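Local coordinates for Fe(2+) transporter FeoB (Legionella pneumophila, PDB 3IBY), which probably transports ferrous iron across the bacterial inner membrane, driven by GTP, and is represented here by its cytosolic domain, at residues Glu97-Glu108 against Ala239-Val250. Residues are numbered along the deposited sequence; the frame is centred on the assembly and turned at random.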
ATOM      1  N   GLU A  97       8.964   2.885  -9.608  1.00 11.07           N
ATOM      2  CA  GLU A  97       8.517   4.223  -9.307  1.00 11.25           C
ATOM      3  C   GLU A  97       6.991   4.355  -9.291  1.00 11.46           C
ATOM      4  O   GLU A  97       6.425   5.044  -8.396  1.00 11.20           O
ATOM      5  CB  GLU A  97       9.111   5.213 -10.281  1.00 11.29           C
ATOM      6  CG  GLU A  97       8.895   6.636  -9.842  1.00 12.32           C
ATOM      7  CD  GLU A  97       9.770   7.621 -10.597  1.00 11.65           C
ATOM      8  OE1 GLU A  97       9.641   8.836 -10.343  1.00 11.87           O
ATOM      9  OE2 GLU A  97      10.567   7.180 -11.442  1.00 11.14           O
ATOM     10  N   ARG A  98       6.315   3.711 -10.248  1.00 11.09           N
ATOM     11  CA  ARG A  98       4.845   3.761 -10.252  1.00 11.21           C
ATOM     12  C   ARG A  98       4.338   3.011  -9.025  1.00 11.02           C
ATOM     13  O   ARG A  98       3.493   3.519  -8.273  1.00 11.39           O
ATOM     14  CB  ARG A  98       4.237   3.188 -11.524  1.00 11.36           C
ATOM     15  CG  ARG A  98       2.737   2.976 -11.443  1.00 13.30           C
ATOM     16  CD  ARG A  98       2.035   2.639 -12.817  1.00 15.67           C
ATOM     17  NE  ARG A  98       0.828   1.833 -12.546  1.00 18.33           N
ATOM     18  CZ  ARG A  98      -0.405   2.010 -13.044  1.00 17.64           C
ATOM     19  NH1 ARG A  98      -0.688   2.917 -13.963  1.00 17.27           N
ATOM     20  NH2 ARG A  98      -1.371   1.203 -12.631  1.00 17.80           N
ATOM     21  N   HIS A  99       4.908   1.841  -8.781  1.00 10.62           N
ATOM     22  CA  HIS A  99       4.339   0.917  -7.816  1.00 10.63           C
ATOM     23  C   HIS A  99       4.473   1.413  -6.402  1.00 11.17           C
ATOM     24  O   HIS A  99       3.661   1.074  -5.554  1.00 11.57           O
ATOM     25  CB  HIS A  99       4.940  -0.468  -7.969  1.00 10.71           C
ATOM     26  CG  HIS A  99       4.314  -1.277  -9.052  1.00 10.04           C
ATOM     27  ND1 HIS A  99       3.812  -0.714 -10.207  1.00 10.45           N
ATOM     28  CD2 HIS A  99       4.108  -2.610  -9.160  1.00  8.37           C
ATOM     29  CE1 HIS A  99       3.332  -1.671 -10.986  1.00  9.71           C
ATOM     30  NE2 HIS A  99       3.490  -2.828 -10.367  1.00  9.03           N
ATOM     31  N   LEU A 100       5.479   2.241  -6.138  1.00 11.47           N
ATOM     32  CA  LEU A 100       5.665   2.824  -4.815  1.00 10.85           C
ATOM     33  C   LEU A 100       4.693   3.973  -4.509  1.00 10.98           C
ATOM     34  O   LEU A 100       4.661   4.510  -3.384  1.00 11.04           O
ATOM     35  CB  LEU A 100       7.078   3.356  -4.704  1.00 11.24           C
ATOM     36  CG  LEU A 100       8.130   2.281  -4.562  1.00 11.62           C
ATOM     37  CD1 LEU A 100       9.506   2.916  -4.661  1.00 11.06           C
ATOM     38  CD2 LEU A 100       7.935   1.571  -3.250  1.00 12.01           C
ATOM     39  N   TYR A 101       3.928   4.420  -5.488  1.00 10.08           N
ATOM     40  CA  TYR A 101       2.952   5.443  -5.158  1.00  9.72           C
ATOM     41  C   TYR A 101       2.012   4.822  -4.150  1.00  9.26           C
ATOM     42  O   TYR A 101       1.803   5.378  -3.079  1.00  9.80           O
ATOM     43  CB  TYR A 101       2.213   5.909  -6.399  1.00  9.55           C
ATOM     44  CG  TYR A 101       1.443   7.187  -6.237  1.00  9.18           C
ATOM     45  CD1 TYR A 101       2.020   8.395  -6.524  1.00  8.08           C
ATOM     46  CD2 TYR A 101       0.110   7.172  -5.817  1.00 10.81           C
ATOM     47  CE1 TYR A 101       1.302   9.580  -6.413  1.00  8.86           C
ATOM     48  CE2 TYR A 101      -0.603   8.334  -5.680  1.00 10.72           C
ATOM     49  CZ  TYR A 101       0.002   9.549  -6.000  1.00  9.87           C
ATOM     50  OH  TYR A 101      -0.709  10.723  -5.902  1.00 10.42           O
ATOM     51  N   LEU A 102       1.498   3.646  -4.481  1.00  8.93           N
ATOM     52  CA  LEU A 102       0.591   2.919  -3.602  1.00  9.24           C
ATOM     53  C   LEU A 102       1.185   2.626  -2.259  1.00  9.69           C
ATOM     54  O   LEU A 102       0.503   2.678  -1.233  1.00 10.07           O
ATOM     55  CB  LEU A 102       0.171   1.613  -4.233  1.00  9.05           C
ATOM     56  CG  LEU A 102      -0.662   0.648  -3.400  1.00  7.92           C
ATOM     57  CD1 LEU A 102      -1.952   1.332  -2.986  1.00  6.30           C
ATOM     58  CD2 LEU A 102      -0.900  -0.638  -4.245  1.00  5.33           C
ATOM     59  N   THR A 103       2.476   2.338  -2.278  1.00 10.71           N
ATOM     60  CA  THR A 103       3.203   1.923  -1.091  1.00 10.88           C
ATOM     61  C   THR A 103       3.238   3.026  -0.076  1.00 10.51           C
ATOM     62  O   THR A 103       3.041   2.788   1.108  1.00 11.24           O
ATOM     63  CB  THR A 103       4.672   1.560  -1.398  1.00 10.81           C
ATOM     64  OG1 THR A 103       4.742   0.483  -2.340  1.00 11.38           O
ATOM     65  CG2 THR A 103       5.344   1.118  -0.123  1.00 12.21           C
ATOM     66  N   SER A 104       3.547   4.219  -0.546  1.00 10.15           N
ATOM     67  CA  SER A 104       3.671   5.377   0.334  1.00 10.04           C
ATOM     68  C   SER A 104       2.327   5.679   0.962  1.00 10.37           C
ATOM     69  O   SER A 104       2.284   6.049   2.121  1.00 11.52           O
ATOM     70  CB  SER A 104       4.169   6.588  -0.436  1.00  9.10           C
ATOM     71  OG  SER A 104       3.241   6.945  -1.445  1.00  8.27           O
ATOM     72  N   GLN A 105       1.248   5.531   0.191  1.00 10.52           N
ATOM     73  CA  GLN A 105      -0.116   5.690   0.719  1.00 10.86           C
ATOM     74  C   GLN A 105      -0.421   4.659   1.831  1.00 10.36           C
ATOM     75  O   GLN A 105      -0.953   5.031   2.871  1.00 10.25           O
ATOM     76  CB  GLN A 105      -1.186   5.621  -0.392  1.00 11.01           C
ATOM     77  CG  GLN A 105      -1.143   6.747  -1.414  1.00 11.03           C
ATOM     78  CD  GLN A 105      -2.222   6.606  -2.508  1.00 11.89           C
ATOM     79  OE1 GLN A 105      -2.674   5.508  -2.772  1.00 11.07           O
ATOM     80  NE2 GLN A 105      -2.609   7.725  -3.161  1.00 11.74           N
ATOM     81  N   LEU A 106      -0.059   3.394   1.607  1.00 10.06           N
ATOM     82  CA  LEU A 106      -0.222   2.298   2.596  1.00  9.35           C
ATOM     83  C   LEU A 106       0.499   2.526   3.917  1.00  9.58           C
ATOM     84  O   LEU A 106      -0.046   2.266   4.963  1.00 10.01           O
ATOM     85  CB  LEU A 106       0.321   1.013   2.005  1.00  8.61           C
ATOM     86  CG  LEU A 106      -0.331   0.424   0.757  1.00  9.00           C
ATOM     87  CD1 LEU A 106       0.417  -0.894   0.375  1.00  8.91           C
ATOM     88  CD2 LEU A 106      -1.825   0.147   0.929  1.00  7.07           C
ATOM     89  N   PHE A 107       1.747   2.980   3.854  1.00 10.59           N
ATOM     90  CA  PHE A 107       2.526   3.412   5.034  1.00 11.31           C
ATOM     91  C   PHE A 107       1.837   4.457   5.880  1.00 11.73           C
ATOM     92  O   PHE A 107       2.237   4.668   7.002  1.00 13.23           O
ATOM     93  CB  PHE A 107       3.834   4.093   4.611  1.00 11.27           C
ATOM     94  CG  PHE A 107       4.883   3.166   4.095  1.00 12.31           C
ATOM     95  CD1 PHE A 107       4.625   1.811   3.862  1.00 10.79           C
ATOM     96  CD2 PHE A 107       6.149   3.660   3.805  1.00 14.01           C
ATOM     97  CE1 PHE A 107       5.596   0.993   3.414  1.00  7.62           C
ATOM     98  CE2 PHE A 107       7.125   2.816   3.304  1.00 11.62           C
ATOM     99  CZ  PHE A 107       6.831   1.489   3.118  1.00  9.57           C
ATOM    100  N   GLU A 108       0.865   5.171   5.325  1.00 11.62           N
ATOM    101  CA  GLU A 108       0.118   6.174   6.079  1.00 10.94           C
ATOM    102  C   GLU A 108      -1.035   5.540   6.869  1.00 10.83           C
ATOM    103  O   GLU A 108      -1.749   6.250   7.543  1.00 10.71           O
ATOM    104  CB  GLU A 108      -0.421   7.266   5.125  1.00 10.98           C
ATOM    105  CG  GLU A 108       0.594   7.793   4.075  1.00 10.68           C
ATOM    106  CD  GLU A 108       0.110   9.000   3.267  1.00 10.18           C
ATOM    107  OE1 GLU A 108      -1.099   9.168   3.051  1.00  5.91           O
ATOM    108  OE2 GLU A 108       0.952   9.819   2.822  1.00 14.58           O
ATOM    109  N   ALA A 239      -0.073  14.924  -4.831  1.00 12.77           N
ATOM    110  CA  ALA A 239       0.452  13.994  -5.856  1.00 12.43           C
ATOM    111  C   ALA A 239       1.901  14.319  -6.232  1.00 11.86           C
ATOM    112  O   ALA A 239       2.717  13.408  -6.379  1.00 12.14           O
ATOM    113  CB  ALA A 239      -0.433  13.992  -7.123  1.00 11.72           C
ATOM    114  N   ASP A 240       2.219  15.605  -6.382  1.00 11.12           N
ATOM    115  CA  ASP A 240       3.588  15.999  -6.689  1.00 10.74           C
ATOM    116  C   ASP A 240       4.539  15.712  -5.531  1.00  9.92           C
ATOM    117  O   ASP A 240       5.593  15.146  -5.744  1.00 10.76           O
ATOM    118  CB  ASP A 240       3.679  17.473  -7.067  1.00 10.93           C
ATOM    119  CG  ASP A 240       5.086  17.878  -7.560  1.00 11.89           C
ATOM    120  OD1 ASP A 240       5.676  17.177  -8.415  1.00 10.85           O
ATOM    121  OD2 ASP A 240       5.596  18.920  -7.089  1.00 14.28           O
ATOM    122  N   ALA A 241       4.187  16.079  -4.313  1.00  8.27           N
ATOM    123  CA  ALA A 241       5.098  15.831  -3.222  1.00  7.72           C
ATOM    124  C   ALA A 241       5.288  14.325  -3.028  1.00  7.96           C
ATOM    125  O   ALA A 241       6.371  13.856  -2.672  1.00  7.87           O
ATOM    126  CB  ALA A 241       4.614  16.477  -1.971  1.00  7.07           C
ATOM    127  N   ARG A 242       4.244  13.556  -3.284  1.00  8.17           N
ATOM    128  CA  ARG A 242       4.361  12.103  -3.183  1.00  8.51           C
ATOM    129  C   ARG A 242       5.307  11.584  -4.246  1.00  8.55           C
ATOM    130  O   ARG A 242       6.175  10.788  -3.974  1.00  9.51           O
ATOM    131  CB  ARG A 242       3.002  11.439  -3.363  1.00  8.02           C
ATOM    132  CG  ARG A 242       3.022  10.020  -2.889  1.00  7.85           C
ATOM    133  CD  ARG A 242       1.640   9.450  -2.738  1.00  7.09           C
ATOM    134  NE  ARG A 242       0.859  10.250  -1.816  1.00  5.66           N
ATOM    135  CZ  ARG A 242       0.876  10.121  -0.503  1.00  3.91           C
ATOM    136  NH1 ARG A 242       1.665   9.207   0.053  1.00  4.56           N
ATOM    137  NH2 ARG A 242       0.123  10.927   0.256  1.00  2.41           N
ATOM    138  N   TYR A 243       5.111  12.062  -5.460  1.00  8.51           N
ATOM    139  CA  TYR A 243       5.967  11.773  -6.570  1.00  8.44           C
ATOM    140  C   TYR A 243       7.440  12.176  -6.341  1.00  8.13           C
ATOM    141  O   TYR A 243       8.338  11.463  -6.716  1.00  7.92           O
ATOM    142  CB  TYR A 243       5.418  12.490  -7.816  1.00  8.37           C
ATOM    143  CG  TYR A 243       6.423  12.553  -8.935  1.00  8.99           C
ATOM    144  CD1 TYR A 243       6.565  11.489  -9.808  1.00  8.76           C
ATOM    145  CD2 TYR A 243       7.287  13.658  -9.091  1.00  9.60           C
ATOM    146  CE1 TYR A 243       7.515  11.514 -10.829  1.00  8.20           C
ATOM    147  CE2 TYR A 243       8.245  13.684 -10.126  1.00  7.75           C
ATOM    148  CZ  TYR A 243       8.343  12.594 -10.977  1.00  6.70           C
ATOM    149  OH  TYR A 243       9.257  12.535 -11.985  1.00  6.98           O
ATOM    150  N   GLN A 244       7.710  13.333  -5.769  1.00  8.70           N
ATOM    151  CA  GLN A 244       9.123  13.795  -5.697  1.00  9.06           C
ATOM    152  C   GLN A 244       9.942  12.895  -4.768  1.00  8.04           C
ATOM    153  O   GLN A 244      11.065  12.521  -5.095  1.00  6.26           O
ATOM    154  CB  GLN A 244       9.208  15.240  -5.261  1.00  9.52           C
ATOM    155  CG  GLN A 244       9.032  16.239  -6.382  1.00 13.99           C
ATOM    156  CD  GLN A 244       9.123  17.668  -5.850  1.00 20.43           C
ATOM    157  OE1 GLN A 244       8.258  18.099  -5.061  1.00 25.45           O
ATOM    158  NE2 GLN A 244      10.179  18.407  -6.253  1.00 22.82           N
ATOM    159  N   LYS A 245       9.331  12.511  -3.646  1.00  7.31           N
ATOM    160  CA  LYS A 245       9.986  11.690  -2.663  1.00  7.32           C
ATOM    161  C   LYS A 245      10.206  10.317  -3.268  1.00  7.46           C
ATOM    162  O   LYS A 245      11.190   9.629  -2.971  1.00  6.86           O
ATOM    163  CB  LYS A 245       9.110  11.566  -1.400  1.00  7.42           C
ATOM    164  CG  LYS A 245       9.774  10.832  -0.171  1.00  8.10           C
ATOM    165  CD  LYS A 245      11.128  11.502   0.271  1.00  9.51           C
ATOM    166  CE  LYS A 245      11.852  10.833   1.477  1.00  8.56           C
ATOM    167  NZ  LYS A 245      13.027  11.649   1.929  1.00  8.18           N
ATOM    168  N   ILE A 246       9.257   9.896  -4.094  1.00  6.96           N
ATOM    169  CA  ILE A 246       9.325   8.559  -4.615  1.00  7.01           C
ATOM    170  C   ILE A 246      10.366   8.559  -5.715  1.00  6.95           C
ATOM    171  O   ILE A 246      11.160   7.630  -5.773  1.00  6.40           O
ATOM    172  CB  ILE A 246       7.975   8.090  -5.148  1.00  6.64           C
ATOM    173  CG1 ILE A 246       7.086   7.751  -3.980  1.00  6.99           C
ATOM    174  CG2 ILE A 246       8.123   6.897  -6.045  1.00  4.84           C
ATOM    175  CD1 ILE A 246       5.662   7.669  -4.405  1.00  6.36           C
ATOM    176  N   HIS A 247      10.332   9.580  -6.588  1.00  7.26           N
ATOM    177  CA  HIS A 247      11.334   9.745  -7.660  1.00  8.09           C
ATOM    178  C   HIS A 247      12.710   9.804  -7.015  1.00  7.99           C
ATOM    179  O   HIS A 247      13.625   9.164  -7.449  1.00  8.00           O
ATOM    180  CB  HIS A 247      11.085  11.011  -8.493  1.00  7.96           C
ATOM    181  CG  HIS A 247      12.039  11.196  -9.640  1.00  9.21           C
ATOM    182  ND1 HIS A 247      11.826  10.648 -10.890  1.00 11.07           N
ATOM    183  CD2 HIS A 247      13.195  11.904  -9.736  1.00 10.46           C
ATOM    184  CE1 HIS A 247      12.815  10.993 -11.698  1.00 11.04           C
ATOM    185  NE2 HIS A 247      13.656  11.760 -11.025  1.00 11.21           N
ATOM    186  N   GLU A 248      12.824  10.523  -5.932  1.00  8.65           N
ATOM    187  CA  GLU A 248      14.100  10.601  -5.267  1.00 10.26           C
ATOM    188  C   GLU A 248      14.541   9.226  -4.725  1.00 10.23           C
ATOM    189  O   GLU A 248      15.697   8.877  -4.858  1.00 10.62           O
ATOM    190  CB  GLU A 248      14.113  11.755  -4.225  1.00 10.31           C
ATOM    191  CG  GLU A 248      14.765  11.478  -2.895  1.00 11.51           C
ATOM    192  CD  GLU A 248      14.504  12.601  -1.881  1.00 15.03           C
ATOM    193  OE1 GLU A 248      14.848  12.388  -0.697  1.00 16.19           O
ATOM    194  OE2 GLU A 248      13.940  13.675  -2.254  1.00 16.96           O
ATOM    195  N   ILE A 249      13.641   8.428  -4.177  1.00 10.32           N
ATOM    196  CA  ILE A 249      14.033   7.092  -3.692  1.00 10.98           C
ATOM    197  C   ILE A 249      14.457   6.183  -4.831  1.00 11.35           C
ATOM    198  O   ILE A 249      15.371   5.363  -4.672  1.00 11.54           O
ATOM    199  CB  ILE A 249      12.887   6.386  -2.907  1.00 11.39           C
ATOM    200  CG1 ILE A 249      12.798   6.958  -1.498  1.00 11.76           C
ATOM    201  CG2 ILE A 249      13.082   4.846  -2.847  1.00 10.74           C
ATOM    202  CD1 ILE A 249      11.385   6.963  -0.956  1.00 13.69           C
ATOM    203  N   VAL A 250      13.792   6.319  -5.977  1.00 11.84           N
ATOM    204  CA  VAL A 250      14.072   5.461  -7.126  1.00 12.09           C
ATOM    205  C   VAL A 250      15.473   5.772  -7.649  1.00 11.94           C
ATOM    206  O   VAL A 250      16.297   4.872  -7.819  1.00 12.21           O
ATOM    207  CB  VAL A 250      12.979   5.588  -8.222  1.00 12.53           C
ATOM    208  CG1 VAL A 250      13.390   4.865  -9.464  1.00 12.46           C
ATOM    209  CG2 VAL A 250      11.633   5.000  -7.738  1.00 12.86           C
TER
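I246 and E97 interlock as knobs into holes where helix 97-106, on the G domain, crosses helix 239-250 at 124° with axes 9.5 Å apart. I246 drops between E97, L100, Y101 and S104, its CD1 lying 3.6 Å from Y101 CA. In return E97 fills the hollow between Y243, I246, H247 and V250; with CG anti to the backbone N (chi1 -169°) and an extended chain, its carboxylate reaches past V250 CG2 to H247. There OE1 accepts a hydrogen bond from H247 ND1 (2.9 Å) on its syn side, at the edge of the imidazole. L100 CB rests on I246 CG2, 3.9 Å away. At the other end R242 CD sits over the centre of the Y101 ring, a CH-pi contact 3.7 Å from the centroid, while Y59 stacks on the same tyrosine. A bend at chi3 (-58°) swings the guanidinium onward. S104 OG accepts a hydrogen bond from NH1 (3.1 Å) and donates one to Y101 O. NH1 and NH2 form an end-on salt bridge to E108 OE2, which lies in the guanidinium plane. E108 OE1 pairs with R206 of helix 197-209. The buried R242 charge is thus met chiefly by a carboxylate shared between two arginines, which would favour ionised E108.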